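Local coordinates for suppressor protein MPT5 (Saccharomyces cerevisiae, PDB 5BZ1) that binds target sequences in the 3'-UTRs of mRNAs through its Pumilio RNA-binding domain and regulates their expression post-transcriptionally, including negative control of HO, at residues L8-L13 and N39-L44; L73-K78 and V109-Q114; V307-L312 and V370-L375. One frame throughout, in Å; residues are numbered along the deposited sequence.

Interaction 1: L8-L13 and N39-L44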
ATOM      1  N   LEU A   8      23.290  30.504 -34.397  1.00 55.37           N
ATOM      2  CA  LEU A   8      22.044  31.164 -34.780  1.00 55.76           C
ATOM      3  C   LEU A   8      21.423  31.916 -33.605  1.00 53.05           C
ATOM      4  O   LEU A   8      21.565  31.503 -32.454  1.00 48.81           O
ATOM      5  CB  LEU A   8      21.040  30.136 -35.316  1.00 51.52           C
ATOM      6  CG  LEU A   8      21.455  29.313 -36.537  1.00 52.67           C
ATOM      7  CD1 LEU A   8      20.408  28.261 -36.880  1.00 52.56           C
ATOM      8  CD2 LEU A   8      21.700  30.221 -37.723  1.00 50.84           C
ATOM      9  N   PRO A   9      20.739  33.038 -33.891  1.00 54.41           N
ATOM     10  CA  PRO A   9      19.951  33.698 -32.843  1.00 49.72           C
ATOM     11  C   PRO A   9      18.788  32.809 -32.417  1.00 46.45           C
ATOM     12  O   PRO A   9      18.238  32.097 -33.258  1.00 46.34           O
ATOM     13  CB  PRO A   9      19.432  34.966 -33.532  1.00 54.46           C
ATOM     14  CG  PRO A   9      19.562  34.707 -34.999  1.00 60.08           C
ATOM     15  CD  PRO A   9      20.748  33.802 -35.150  1.00 59.93           C
ATOM     16  N   LEU A  10      18.427  32.850 -31.138  1.00 38.40           N
ATOM     17  CA  LEU A  10      17.375  31.993 -30.596  1.00 36.43           C
ATOM     18  C   LEU A  10      16.036  32.247 -31.285  1.00 36.80           C
ATOM     19  O   LEU A  10      15.181  31.363 -31.361  1.00 45.51           O
ATOM     20  CB  LEU A  10      17.245  32.214 -29.088  1.00 36.29           C
ATOM     21  CG  LEU A  10      18.504  31.927 -28.272  1.00 41.01           C
ATOM     22  CD1 LEU A  10      18.296  32.213 -26.799  1.00 43.86           C
ATOM     23  CD2 LEU A  10      18.933  30.485 -28.461  1.00 38.78           C
ATOM     24  N   ARG A  11      15.881  33.467 -31.786  1.00 37.78           N
ATOM     25  CA  ARG A  11      14.683  33.926 -32.472  1.00 55.56           C
ATOM     26  C   ARG A  11      14.388  33.109 -33.734  1.00 52.41           C
ATOM     27  O   ARG A  11      13.243  33.041 -34.186  1.00 53.99           O
ATOM     28  CB  ARG A  11      14.884  35.393 -32.861  1.00 66.32           C
ATOM     29  CG  ARG A  11      13.678  36.297 -32.679  1.00 71.97           C
ATOM     30  CD  ARG A  11      13.983  37.682 -33.228  1.00 73.57           C
ATOM     31  NE  ARG A  11      14.584  37.597 -34.557  1.00 81.39           N
ATOM     32  CZ  ARG A  11      13.897  37.629 -35.695  1.00 86.89           C
ATOM     33  NH1 ARG A  11      12.577  37.752 -35.674  1.00 87.84           N
ATOM     34  NH2 ARG A  11      14.532  37.541 -36.858  1.00 87.67           N
ATOM     35  N   ASP A  12      15.424  32.492 -34.297  1.00 47.92           N
ATOM     36  CA  ASP A  12      15.315  31.825 -35.594  1.00 48.07           C
ATOM     37  C   ASP A  12      15.458  30.304 -35.528  1.00 50.86           C
ATOM     38  O   ASP A  12      15.524  29.640 -36.562  1.00 54.10           O
ATOM     39  CB  ASP A  12      16.350  32.392 -36.566  1.00 52.72           C
ATOM     40  CG  ASP A  12      16.107  33.852 -36.889  1.00 60.93           C
ATOM     41  OD1 ASP A  12      14.951  34.214 -37.194  1.00 68.33           O
ATOM     42  OD2 ASP A  12      17.073  34.638 -36.837  1.00 61.19           O
ATOM     43  N   LEU A  13      15.506  29.753 -34.321  1.00 43.04           N
ATOM     44  CA  LEU A  13      15.613  28.305 -34.150  1.00 44.03           C
ATOM     45  C   LEU A  13      14.291  27.607 -34.468  1.00 46.06           C
ATOM     46  O   LEU A  13      13.218  28.143 -34.189  1.00 43.77           O
ATOM     47  CB  LEU A  13      16.046  27.961 -32.722  1.00 40.87           C
ATOM     48  CG  LEU A  13      17.473  28.340 -32.338  1.00 43.59           C
ATOM     49  CD1 LEU A  13      17.785  27.896 -30.917  1.00 36.30           C
ATOM     50  CD2 LEU A  13      18.461  27.728 -33.314  1.00 45.11           C
ATOM     51  N   ASN A  39      15.073  32.687 -19.715  1.00 34.93           N
ATOM     52  CA  ASN A  39      13.745  33.247 -19.943  1.00 36.90           C
ATOM     53  C   ASN A  39      13.398  33.398 -21.424  1.00 42.04           C
ATOM     54  O   ASN A  39      12.284  33.080 -21.843  1.00 40.02           O
ATOM     55  CB  ASN A  39      13.596  34.597 -19.234  1.00 35.84           C
ATOM     56  CG  ASN A  39      13.402  34.456 -17.736  1.00 43.66           C
ATOM     57  OD1 ASN A  39      13.064  33.383 -17.238  1.00 44.37           O
ATOM     58  ND2 ASN A  39      13.606  35.551 -17.010  1.00 41.57           N
ATOM     59  N   MET A  40      14.351  33.884 -22.214  1.00 37.90           N
ATOM     60  CA  MET A  40      14.092  34.126 -23.632  1.00 38.30           C
ATOM     61  C   MET A  40      13.930  32.838 -24.434  1.00 34.69           C
ATOM     62  O   MET A  40      13.022  32.731 -25.260  1.00 36.66           O
ATOM     63  CB  MET A  40      15.177  35.003 -24.255  1.00 43.34           C
ATOM     64  CG  MET A  40      14.824  35.477 -25.651  1.00 47.08           C
ATOM     65  SD  MET A  40      16.024  36.649 -26.288  1.00 74.09           S
ATOM     66  CE  MET A  40      17.493  35.623 -26.299  1.00 57.59           C
ATOM     67  N   VAL A  41      14.797  31.857 -24.194  1.00 34.71           N
ATOM     68  CA  VAL A  41      14.670  30.584 -24.896  1.00 33.53           C
ATOM     69  C   VAL A  41      13.403  29.861 -24.447  1.00 35.12           C
ATOM     70  O   VAL A  41      12.796  29.137 -25.226  1.00 32.87           O
ATOM     71  CB  VAL A  41      15.922  29.678 -24.741  1.00 42.01           C
ATOM     72  CG1 VAL A  41      15.892  28.912 -23.422  1.00 38.89           C
ATOM     73  CG2 VAL A  41      16.011  28.703 -25.900  1.00 36.38           C
ATOM     74  N   ARG A  42      13.000  30.085 -23.198  1.00 37.74           N
ATOM     75  CA  ARG A  42      11.799  29.464 -22.648  1.00 36.80           C
ATOM     76  C   ARG A  42      10.570  30.000 -23.372  1.00 34.61           C
ATOM     77  O   ARG A  42       9.744  29.232 -23.878  1.00 35.76           O
ATOM     78  CB  ARG A  42      11.692  29.758 -21.147  1.00 33.29           C
ATOM     79  CG  ARG A  42      10.433  29.212 -20.475  1.00 31.75           C
ATOM     80  CD  ARG A  42      10.215  29.847 -19.106  1.00 32.46           C
ATOM     81  NE  ARG A  42       9.991  31.283 -19.218  1.00 35.07           N
ATOM     82  CZ  ARG A  42      10.070  32.144 -18.208  1.00 37.40           C
ATOM     83  NH1 ARG A  42      10.375  31.724 -16.990  1.00 33.79           N
ATOM     84  NH2 ARG A  42       9.852  33.434 -18.424  1.00 43.27           N
ATOM     85  N   ASP A  43      10.470  31.325 -23.431  1.00 30.44           N
ATOM     86  CA  ASP A  43       9.327  31.994 -24.035  1.00 36.04           C
ATOM     87  C   ASP A  43       9.220  31.738 -25.542  1.00 40.49           C
ATOM     88  O   ASP A  43       8.129  31.498 -26.056  1.00 44.28           O
ATOM     89  CB  ASP A  43       9.383  33.497 -23.744  1.00 32.57           C
ATOM     90  CG  ASP A  43       9.277  33.808 -22.261  1.00 40.83           C
ATOM     91  OD1 ASP A  43       8.772  32.950 -21.510  1.00 42.82           O
ATOM     92  OD2 ASP A  43       9.695  34.911 -21.851  1.00 44.15           O
ATOM     93  N   LEU A  44      10.349  31.791 -26.245  1.00 33.82           N
ATOM     94  CA  LEU A  44      10.369  31.532 -27.686  1.00 37.18           C
ATOM     95  C   LEU A  44       9.944  30.092 -27.988  1.00 41.51           C
ATOM     96  O   LEU A  44       9.085  29.844 -28.839  1.00 41.69           O
ATOM     97  CB  LEU A  44      11.764  31.804 -28.260  1.00 32.27           C
ATOM     98  CG  LEU A  44      12.199  33.268 -28.373  1.00 39.21           C
ATOM     99  CD1 LEU A  44      13.701  33.391 -28.596  1.00 37.73           C
ATOM    100  CD2 LEU A  44      11.454  33.960 -29.497  1.00 41.75           C
TER

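Interaction 2: L73-K78 and V109-Q114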
ATOM      1  N   LEU A  73       9.032  27.154 -16.273  1.00 32.37           N
ATOM      2  CA  LEU A  73       7.764  27.737 -16.722  1.00 31.33           C
ATOM      3  C   LEU A  73       7.144  28.676 -15.684  1.00 37.49           C
ATOM      4  O   LEU A  73       7.212  28.417 -14.482  1.00 32.94           O
ATOM      5  CB  LEU A  73       6.750  26.640 -17.071  1.00 30.75           C
ATOM      6  CG  LEU A  73       7.010  25.748 -18.287  1.00 29.83           C
ATOM      7  CD1 LEU A  73       5.891  24.728 -18.466  1.00 31.40           C
ATOM      8  CD2 LEU A  73       7.172  26.582 -19.543  1.00 31.41           C
ATOM      9  N   THR A  74       6.547  29.769 -16.154  1.00 39.65           N
ATOM     10  CA  THR A  74       5.750  30.634 -15.291  1.00 38.55           C
ATOM     11  C   THR A  74       4.497  29.869 -14.891  1.00 32.50           C
ATOM     12  O   THR A  74       4.173  28.853 -15.502  1.00 30.77           O
ATOM     13  CB  THR A  74       5.315  31.917 -16.016  1.00 39.20           C
ATOM     14  OG1 THR A  74       4.451  31.577 -17.107  1.00 38.09           O
ATOM     15  CG2 THR A  74       6.524  32.688 -16.544  1.00 38.45           C
ATOM     16  N   ALA A  75       3.791  30.356 -13.875  1.00 36.07           N
ATOM     17  CA  ALA A  75       2.541  29.732 -13.456  1.00 41.00           C
ATOM     18  C   ALA A  75       1.528  29.742 -14.597  1.00 39.44           C
ATOM     19  O   ALA A  75       0.815  28.759 -14.810  1.00 33.52           O
ATOM     20  CB  ALA A  75       1.976  30.433 -12.243  1.00 41.67           C
ATOM     21  N   GLU A  76       1.465  30.859 -15.318  1.00 35.07           N
ATOM     22  CA  GLU A  76       0.586  30.972 -16.478  1.00 39.21           C
ATOM     23  C   GLU A  76       0.920  29.919 -17.532  1.00 35.90           C
ATOM     24  O   GLU A  76       0.026  29.242 -18.042  1.00 31.13           O
ATOM     25  CB  GLU A  76       0.678  32.368 -17.098  1.00 45.41           C
ATOM     26  CG  GLU A  76      -0.448  33.305 -16.698  1.00 61.66           C
ATOM     27  CD  GLU A  76      -0.564  34.505 -17.622  1.00 80.75           C
ATOM     28  OE1 GLU A  76       0.468  34.928 -18.188  1.00 85.20           O
ATOM     29  OE2 GLU A  76      -1.690  35.022 -17.784  1.00 85.38           O
ATOM     30  N   GLN A  77       2.205  29.792 -17.855  1.00 33.10           N
ATOM     31  CA  GLN A  77       2.658  28.826 -18.853  1.00 30.49           C
ATOM     32  C   GLN A  77       2.349  27.381 -18.456  1.00 32.76           C
ATOM     33  O   GLN A  77       1.947  26.577 -19.295  1.00 30.50           O
ATOM     34  CB  GLN A  77       4.158  28.996 -19.135  1.00 30.66           C
ATOM     35  CG  GLN A  77       4.508  30.200 -20.018  1.00 31.98           C
ATOM     36  CD  GLN A  77       6.000  30.504 -20.035  1.00 38.47           C
ATOM     37  OE1 GLN A  77       6.730  30.140 -19.113  1.00 38.60           O
ATOM     38  NE2 GLN A  77       6.457  31.174 -21.089  1.00 36.14           N
ATOM     39  N   LYS A  78       2.532  27.048 -17.180  1.00 33.40           N
ATOM     40  CA  LYS A  78       2.280  25.681 -16.727  1.00 31.94           C
ATOM     41  C   LYS A  78       0.783  25.354 -16.689  1.00 30.57           C
ATOM     42  O   LYS A  78       0.375  24.231 -16.995  1.00 28.75           O
ATOM     43  CB  LYS A  78       2.936  25.410 -15.367  1.00 29.71           C
ATOM     44  CG  LYS A  78       2.716  23.987 -14.855  1.00 31.83           C
ATOM     45  CD  LYS A  78       3.610  23.665 -13.664  1.00 38.65           C
ATOM     46  CE  LYS A  78       5.064  23.566 -14.086  1.00 34.09           C
ATOM     47  NZ  LYS A  78       5.982  23.737 -12.928  1.00 36.80           N
ATOM     48  N   VAL A 109       3.601  21.305  -9.624  1.00 30.55           N
ATOM     49  CA  VAL A 109       2.407  22.153  -9.725  1.00 34.34           C
ATOM     50  C   VAL A 109       2.571  23.425  -8.894  1.00 35.72           C
ATOM     51  O   VAL A 109       3.159  23.392  -7.811  1.00 38.36           O
ATOM     52  CB  VAL A 109       1.112  21.424  -9.306  1.00 33.94           C
ATOM     53  CG1 VAL A 109       0.708  20.400 -10.353  1.00 31.21           C
ATOM     54  CG2 VAL A 109       1.274  20.772  -7.937  1.00 31.74           C
ATOM     55  N   ASP A 110       2.056  24.539  -9.408  1.00 37.03           N
ATOM     56  CA  ASP A 110       2.221  25.835  -8.758  1.00 41.47           C
ATOM     57  C   ASP A 110       1.083  26.153  -7.797  1.00 42.84           C
ATOM     58  O   ASP A 110       1.281  26.845  -6.795  1.00 45.03           O
ATOM     59  CB  ASP A 110       2.300  26.947  -9.806  1.00 44.73           C
ATOM     60  CG  ASP A 110       3.508  26.822 -10.704  1.00 47.85           C
ATOM     61  OD1 ASP A 110       4.641  26.789 -10.179  1.00 47.74           O
ATOM     62  OD2 ASP A 110       3.322  26.749 -11.938  1.00 52.72           O
ATOM     63  N   ASN A 111      -0.111  25.658  -8.107  1.00 37.78           N
ATOM     64  CA  ASN A 111      -1.304  26.062  -7.372  1.00 38.23           C
ATOM     65  C   ASN A 111      -2.458  25.068  -7.479  1.00 37.05           C
ATOM     66  O   ASN A 111      -2.372  24.060  -8.188  1.00 35.52           O
ATOM     67  CB  ASN A 111      -1.763  27.446  -7.849  1.00 34.07           C
ATOM     68  CG  ASN A 111      -1.995  27.497  -9.352  1.00 39.06           C
ATOM     69  OD1 ASN A 111      -2.717  26.667  -9.909  1.00 36.42           O
ATOM     70  ND2 ASN A 111      -1.370  28.464 -10.018  1.00 40.26           N
ATOM     71  N   GLU A 112      -3.546  25.392  -6.785  1.00 37.67           N
ATOM     72  CA  GLU A 112      -4.735  24.549  -6.711  1.00 39.97           C
ATOM     73  C   GLU A 112      -5.419  24.392  -8.070  1.00 38.23           C
ATOM     74  O   GLU A 112      -5.942  23.319  -8.391  1.00 37.04           O
ATOM     75  CB  GLU A 112      -5.720  25.156  -5.709  1.00 46.48           C
ATOM     76  CG  GLU A 112      -6.919  24.281  -5.373  1.00 57.47           C
ATOM     77  CD  GLU A 112      -6.718  23.492  -4.098  1.00 67.94           C
ATOM     78  OE1 GLU A 112      -5.573  23.461  -3.600  1.00 76.53           O
ATOM     79  OE2 GLU A 112      -7.700  22.910  -3.589  1.00 66.54           O
ATOM     80  N   VAL A 113      -5.424  25.467  -8.854  1.00 36.58           N
ATOM     81  CA  VAL A 113      -6.021  25.451 -10.184  1.00 40.72           C
ATOM     82  C   VAL A 113      -5.428  24.332 -11.039  1.00 37.01           C
ATOM     83  O   VAL A 113      -6.160  23.565 -11.667  1.00 40.58           O
ATOM     84  CB  VAL A 113      -5.842  26.808 -10.894  1.00 39.45           C
ATOM     85  CG1 VAL A 113      -6.302  26.724 -12.345  1.00 36.31           C
ATOM     86  CG2 VAL A 113      -6.604  27.896 -10.151  1.00 35.61           C
ATOM     87  N   GLN A 114      -4.103  24.234 -11.042  1.00 34.63           N
ATOM     88  CA  GLN A 114      -3.407  23.198 -11.798  1.00 31.39           C
ATOM     89  C   GLN A 114      -3.726  21.800 -11.278  1.00 32.07           C
ATOM     90  O   GLN A 114      -3.916  20.870 -12.061  1.00 28.27           O
ATOM     91  CB  GLN A 114      -1.898  23.442 -11.763  1.00 26.31           C
ATOM     92  CG  GLN A 114      -1.442  24.657 -12.577  1.00 31.07           C
ATOM     93  CD  GLN A 114       0.004  25.030 -12.307  1.00 34.72           C
ATOM     94  OE1 GLN A 114       0.750  24.255 -11.705  1.00 30.46           O
ATOM     95  NE2 GLN A 114       0.407  26.223 -12.745  1.00 34.10           N
TER
HETATM   96  O   HOH W   1       5.632  26.485 -13.028  1.00 44.06           O

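Interaction 3: V307-L312 and V370-L375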
ATOM      1  N   VAL A 307      -7.776 -27.697  20.263  1.00 41.52           N
ATOM      2  CA  VAL A 307      -8.529 -28.749  19.590  1.00 46.29           C
ATOM      3  C   VAL A 307      -7.773 -29.284  18.370  1.00 46.20           C
ATOM      4  O   VAL A 307      -7.721 -30.495  18.143  1.00 41.80           O
ATOM      5  CB  VAL A 307      -9.935 -28.252  19.176  1.00 48.54           C
ATOM      6  CG1 VAL A 307     -10.627 -29.260  18.275  1.00 49.03           C
ATOM      7  CG2 VAL A 307     -10.793 -27.973  20.410  1.00 46.93           C
ATOM      8  N   ASN A 308      -7.167 -28.380  17.606  1.00 38.91           N
ATOM      9  CA  ASN A 308      -6.499 -28.744  16.359  1.00 36.57           C
ATOM     10  C   ASN A 308      -4.982 -28.873  16.485  1.00 38.44           C
ATOM     11  O   ASN A 308      -4.271 -28.815  15.483  1.00 36.32           O
ATOM     12  CB  ASN A 308      -6.836 -27.725  15.263  1.00 35.38           C
ATOM     13  CG  ASN A 308      -8.313 -27.689  14.936  1.00 44.29           C
ATOM     14  OD1 ASN A 308      -8.806 -28.494  14.145  1.00 48.33           O
ATOM     15  ND2 ASN A 308      -9.031 -26.754  15.547  1.00 45.86           N
ATOM     16  N   LEU A 309      -4.500 -29.059  17.712  1.00 38.63           N
ATOM     17  CA  LEU A 309      -3.061 -29.076  17.997  1.00 39.79           C
ATOM     18  C   LEU A 309      -2.300 -30.120  17.183  1.00 41.65           C
ATOM     19  O   LEU A 309      -1.186 -29.868  16.717  1.00 43.48           O
ATOM     20  CB  LEU A 309      -2.825 -29.298  19.495  1.00 38.37           C
ATOM     21  CG  LEU A 309      -1.386 -29.445  19.992  1.00 36.22           C
ATOM     22  CD1 LEU A 309      -0.543 -28.237  19.627  1.00 35.10           C
ATOM     23  CD2 LEU A 309      -1.365 -29.665  21.494  1.00 39.68           C
ATOM     24  N   ASN A 310      -2.912 -31.286  17.006  1.00 48.68           N
ATOM     25  CA  ASN A 310      -2.270 -32.397  16.311  1.00 45.11           C
ATOM     26  C   ASN A 310      -1.946 -32.106  14.842  1.00 43.07           C
ATOM     27  O   ASN A 310      -0.938 -32.581  14.314  1.00 40.36           O
ATOM     28  CB  ASN A 310      -3.143 -33.644  16.404  1.00 42.54           C
ATOM     29  CG  ASN A 310      -2.389 -34.899  16.043  1.00 48.41           C
ATOM     30  OD1 ASN A 310      -1.238 -35.075  16.439  1.00 54.94           O
ATOM     31  ND2 ASN A 310      -3.026 -35.775  15.274  1.00 50.44           N
ATOM     32  N   VAL A 311      -2.814 -31.341  14.186  1.00 42.07           N
ATOM     33  CA  VAL A 311      -2.608 -30.954  12.792  1.00 38.22           C
ATOM     34  C   VAL A 311      -1.605 -29.808  12.692  1.00 37.63           C
ATOM     35  O   VAL A 311      -0.695 -29.833  11.860  1.00 39.54           O
ATOM     36  CB  VAL A 311      -3.933 -30.544  12.123  1.00 40.09           C
ATOM     37  CG1 VAL A 311      -3.687 -29.841  10.793  1.00 38.24           C
ATOM     38  CG2 VAL A 311      -4.821 -31.759  11.924  1.00 42.81           C
ATOM     39  N   LEU A 312      -1.775 -28.814  13.558  1.00 38.39           N
ATOM     40  CA  LEU A 312      -0.967 -27.597  13.533  1.00 38.99           C
ATOM     41  C   LEU A 312       0.518 -27.836  13.830  1.00 35.75           C
ATOM     42  O   LEU A 312       1.385 -27.294  13.146  1.00 34.19           O
ATOM     43  CB  LEU A 312      -1.547 -26.568  14.507  1.00 38.41           C
ATOM     44  CG  LEU A 312      -2.898 -25.967  14.120  1.00 40.19           C
ATOM     45  CD1 LEU A 312      -3.544 -25.272  15.304  1.00 40.49           C
ATOM     46  CD2 LEU A 312      -2.734 -24.986  12.965  1.00 33.42           C
ATOM     47  N   VAL A 370       1.111 -28.287  28.057  1.00 45.96           N
ATOM     48  CA  VAL A 370       1.269 -29.682  28.459  1.00 46.05           C
ATOM     49  C   VAL A 370       0.863 -30.643  27.338  1.00 37.25           C
ATOM     50  O   VAL A 370       1.496 -31.678  27.147  1.00 45.68           O
ATOM     51  CB  VAL A 370       0.545 -30.016  29.801  1.00 64.88           C
ATOM     52  CG1 VAL A 370       0.899 -28.998  30.869  1.00 65.04           C
ATOM     53  CG2 VAL A 370      -0.964 -30.080  29.625  1.00 67.38           C
ATOM     54  N   LEU A 371      -0.179 -30.292  26.587  1.00 35.65           N
ATOM     55  CA  LEU A 371      -0.598 -31.107  25.451  1.00 41.89           C
ATOM     56  C   LEU A 371       0.477 -31.089  24.366  1.00 43.04           C
ATOM     57  O   LEU A 371       0.735 -32.103  23.713  1.00 39.50           O
ATOM     58  CB  LEU A 371      -1.939 -30.628  24.891  1.00 38.13           C
ATOM     59  CG  LEU A 371      -3.186 -30.873  25.741  1.00 44.19           C
ATOM     60  CD1 LEU A 371      -4.430 -30.333  25.053  1.00 48.12           C
ATOM     61  CD2 LEU A 371      -3.343 -32.351  26.027  1.00 40.80           C
ATOM     62  N   THR A 372       1.107 -29.932  24.187  1.00 42.85           N
ATOM     63  CA  THR A 372       2.207 -29.796  23.237  1.00 34.90           C
ATOM     64  C   THR A 372       3.399 -30.670  23.642  1.00 34.47           C
ATOM     65  O   THR A 372       3.985 -31.357  22.804  1.00 34.22           O
ATOM     66  CB  THR A 372       2.655 -28.327  23.099  1.00 33.30           C
ATOM     67  OG1 THR A 372       1.560 -27.533  22.620  1.00 29.46           O
ATOM     68  CG2 THR A 372       3.809 -28.209  22.126  1.00 34.14           C
ATOM     69  N   LYS A 373       3.740 -30.646  24.930  1.00 33.89           N
ATOM     70  CA  LYS A 373       4.857 -31.428  25.457  1.00 41.75           C
ATOM     71  C   LYS A 373       4.641 -32.931  25.251  1.00 46.53           C
ATOM     72  O   LYS A 373       5.585 -33.659  24.942  1.00 47.64           O
ATOM     73  CB  LYS A 373       5.072 -31.124  26.945  1.00 43.93           C
ATOM     74  CG  LYS A 373       6.413 -31.602  27.503  1.00 51.36           C
ATOM     75  CD  LYS A 373       6.417 -31.637  29.033  1.00 65.75           C
ATOM     76  CE  LYS A 373       6.366 -30.245  29.652  1.00 72.85           C
ATOM     77  NZ  LYS A 373       7.720 -29.696  29.956  1.00 80.29           N
ATOM     78  N   GLU A 374       3.399 -33.385  25.418  1.00 46.34           N
ATOM     79  CA  GLU A 374       3.057 -34.795  25.230  1.00 49.27           C
ATOM     80  C   GLU A 374       3.254 -35.232  23.777  1.00 46.12           C
ATOM     81  O   GLU A 374       3.542 -36.399  23.504  1.00 45.15           O
ATOM     82  CB  GLU A 374       1.601 -35.059  25.637  1.00 52.69           C
ATOM     83  CG  GLU A 374       1.271 -34.854  27.111  1.00 64.28           C
ATOM     84  CD  GLU A 374      -0.206 -35.080  27.405  1.00 70.06           C
ATOM     85  OE1 GLU A 374      -1.012 -35.046  26.450  1.00 61.97           O
ATOM     86  OE2 GLU A 374      -0.559 -35.294  28.585  1.00 79.18           O
ATOM     87  N   LEU A 375       3.086 -34.288  22.854  1.00 39.14           N
ATOM     88  CA  LEU A 375       3.137 -34.573  21.422  1.00 39.88           C
ATOM     89  C   LEU A 375       4.551 -34.536  20.851  1.00 42.90           C
ATOM     90  O   LEU A 375       4.781 -34.988  19.729  1.00 43.74           O
ATOM     91  CB  LEU A 375       2.255 -33.585  20.654  1.00 39.27           C
ATOM     92  CG  LEU A 375       0.750 -33.813  20.736  1.00 43.83           C
ATOM     93  CD1 LEU A 375      -0.001 -32.795  19.899  1.00 44.15           C
ATOM     94  CD2 LEU A 375       0.432 -35.213  20.269  1.00 36.73           C
TER

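Interaction 1: L8-L13 and N39-L44
Leu-10 and Met-40 meet because of how their chains are set: CG of Leu-10 lies anti to its own carbonyl carbon (chi1 -59°), which sends the isobutyl group at the helix, whereas Met-40 runs straight out to its sulfur and then bends at chi3 (62°), bringing the methyl CE round. The result is a close apolar approach, with Leu-10 CD1 3.5 Å from Met-40 CE. The same leucine methyl also reaches the base of the next side chain, CD1 of Leu-10 standing 4.0 Å from CB of Val-41. One turn further along the helix, Leu-44 brings its CD1 methyl to 3.8 Å from Leu-10 CB. That methyl also lies against backbone, with Leu-44 CD1 3.7 Å from Leu-10 O and 3.9 Å from Arg-11 N. Leu-10, the first residue of the 3-10 turn 10-12, thus packs against three residues of helix 38-49. Tyr-15 touches both Val-41 and Leu-44, and its hydroxyl is hydrogen-bonded to the carbonyl oxygen of Leu-10, giving that buried residue's backbone a polar partner beside the apolar patch. Val-41 also packs on Lys-31 and Leu-32 of helix 22-32. The contact therefore joins the loop before helix 15-19 in Pumilio repeat 1 to the last helix of the same repeat, at the N-terminal end of the alpha-helical PUF domain. No hydrogen bond crosses between the segments: their mutual attachment rests on apolar shape and dispersion, while the polar bonds run within each segment or to neighbours such as Tyr-15.

Interaction 2: L73-K78 and V109-Q114
Asp-110 and Lys-78 face each other across neighbouring Pumilio repeats, 2 and 3, at the starts of helices 75-85 and 112-121, where the stacked repeats of the PUF fold meet. The carboxylate of Asp-110 rests on the first turn of the opposing helix, its OD2 3.4 Å from Ala-75 CA. The aliphatic chain of Lys-78 passes at a slant to the carboxylate, with CD 3.5 Å from Asp-110 OD2, and crosses the side chain of Gln-114 at about a right angle. The ammonium does not form a direct salt bridge with the aspartate. Instead, a water accepts from Lys-78 NZ and donates to both Leu-73 O and Asp-110 OD2, the last at 2.6 Å; the lysine nitrogen is also hydrogen-bonded to the carbonyl oxygens of Thr-108 and Cys-70.

Behind this shell, Gln-114 holds Asp-110 in place with two bonds. Its NE2 donates to the anti lone pair of Asp-110 OD2 (3.1 Å), the acceptor lying in the amide plane, while its OE1 takes the backbone N-H of Asp-110 at 2.7 Å in a bond nearly straight at the hydrogen (174°), although the donor sits above the plane of the amide carbonyl. The pair fixes which way round the amide sits, and Thr-79 OG1 is a further partner of NE2. Gln-114 is in turn set by the N-cap residue Asn-111, whose OD1 accepts from Gln-114 N.

A second cap positions the other helix. Thr-74 and Gln-77 form a capping box there: Gln-77 N donates to Thr-74 OG1 at 3.0 Å, and Thr-74 N returns the bond to Gln-77 OE1, also at 3.0 Å and with an N-H...O angle of 170°.

Interaction 3: V307-L312 and V370-L375
Leu-309 and Leu-375 bury the most surface here, and their side chains run antiparallel, side by side. With CG opposite its backbone N (chi1 176°), Leu-309 projects towards helix 354-375 and meets it with both of its methyls and the branch carbon between them. The branch carbon meets one methyl of Leu-375, with Leu-309 CG 3.6 Å from Leu-375 CD1. One methyl is set over the preceding turn, where Leu-309 CD2 comes within 3.6 Å of Leu-371 CB. The other turns to Thr-372, whose OG1 lies 3.7 Å from Leu-309 CD1; that hydroxyl is hydrogen-bonded to Leu-368 O within its own helix. At the margin, Asn-310 runs across the second methyl of Leu-375, its OD1 being 4.2 Å from Leu-375 CD2 while it is hydrogen-bonded to Arg-314.

Leu-322 of helix 318-326 also touches Leu-309, and Ile-313 adds to the apolar surroundings of Thr-372 and Leu-375. The contact thereby packs the short helix 309-312 of Pumilio repeat 8 against the long helix 354-375, near the C-terminal end of the domain, with its nearest atom about 8 Å from the bound RNA. Since no hydrogen bond spans the two segments, their fit depends on apolar packing of the leucine side chains, and the two polar oxygens beside them, Thr-372 OG1 and Asn-310 OD1, bond to Leu-368 and Arg-314 instead.

From the N terminus, interaction 1 closes the first loop, bringing residues 8-13 back onto helix 38-49 within Pumilio repeat 1. Interaction 2 opens only after this, and its loop bridges repeats 2 and 3. Interaction 3 follows much later and joins repeat 8 to helix 354-375. The three loops run in series; none nests in or crosses another. Interactions 1 and 2, with centres about 22 Å apart, are in direct touch: Asp-43 probably accepts from Gln-77, and Arg-42 packs on Leu-73 and Thr-74, linking repeats 1 and 2. Interaction 3 lies beyond the chain's centre, its own centre about 81 Å from that of interaction 1.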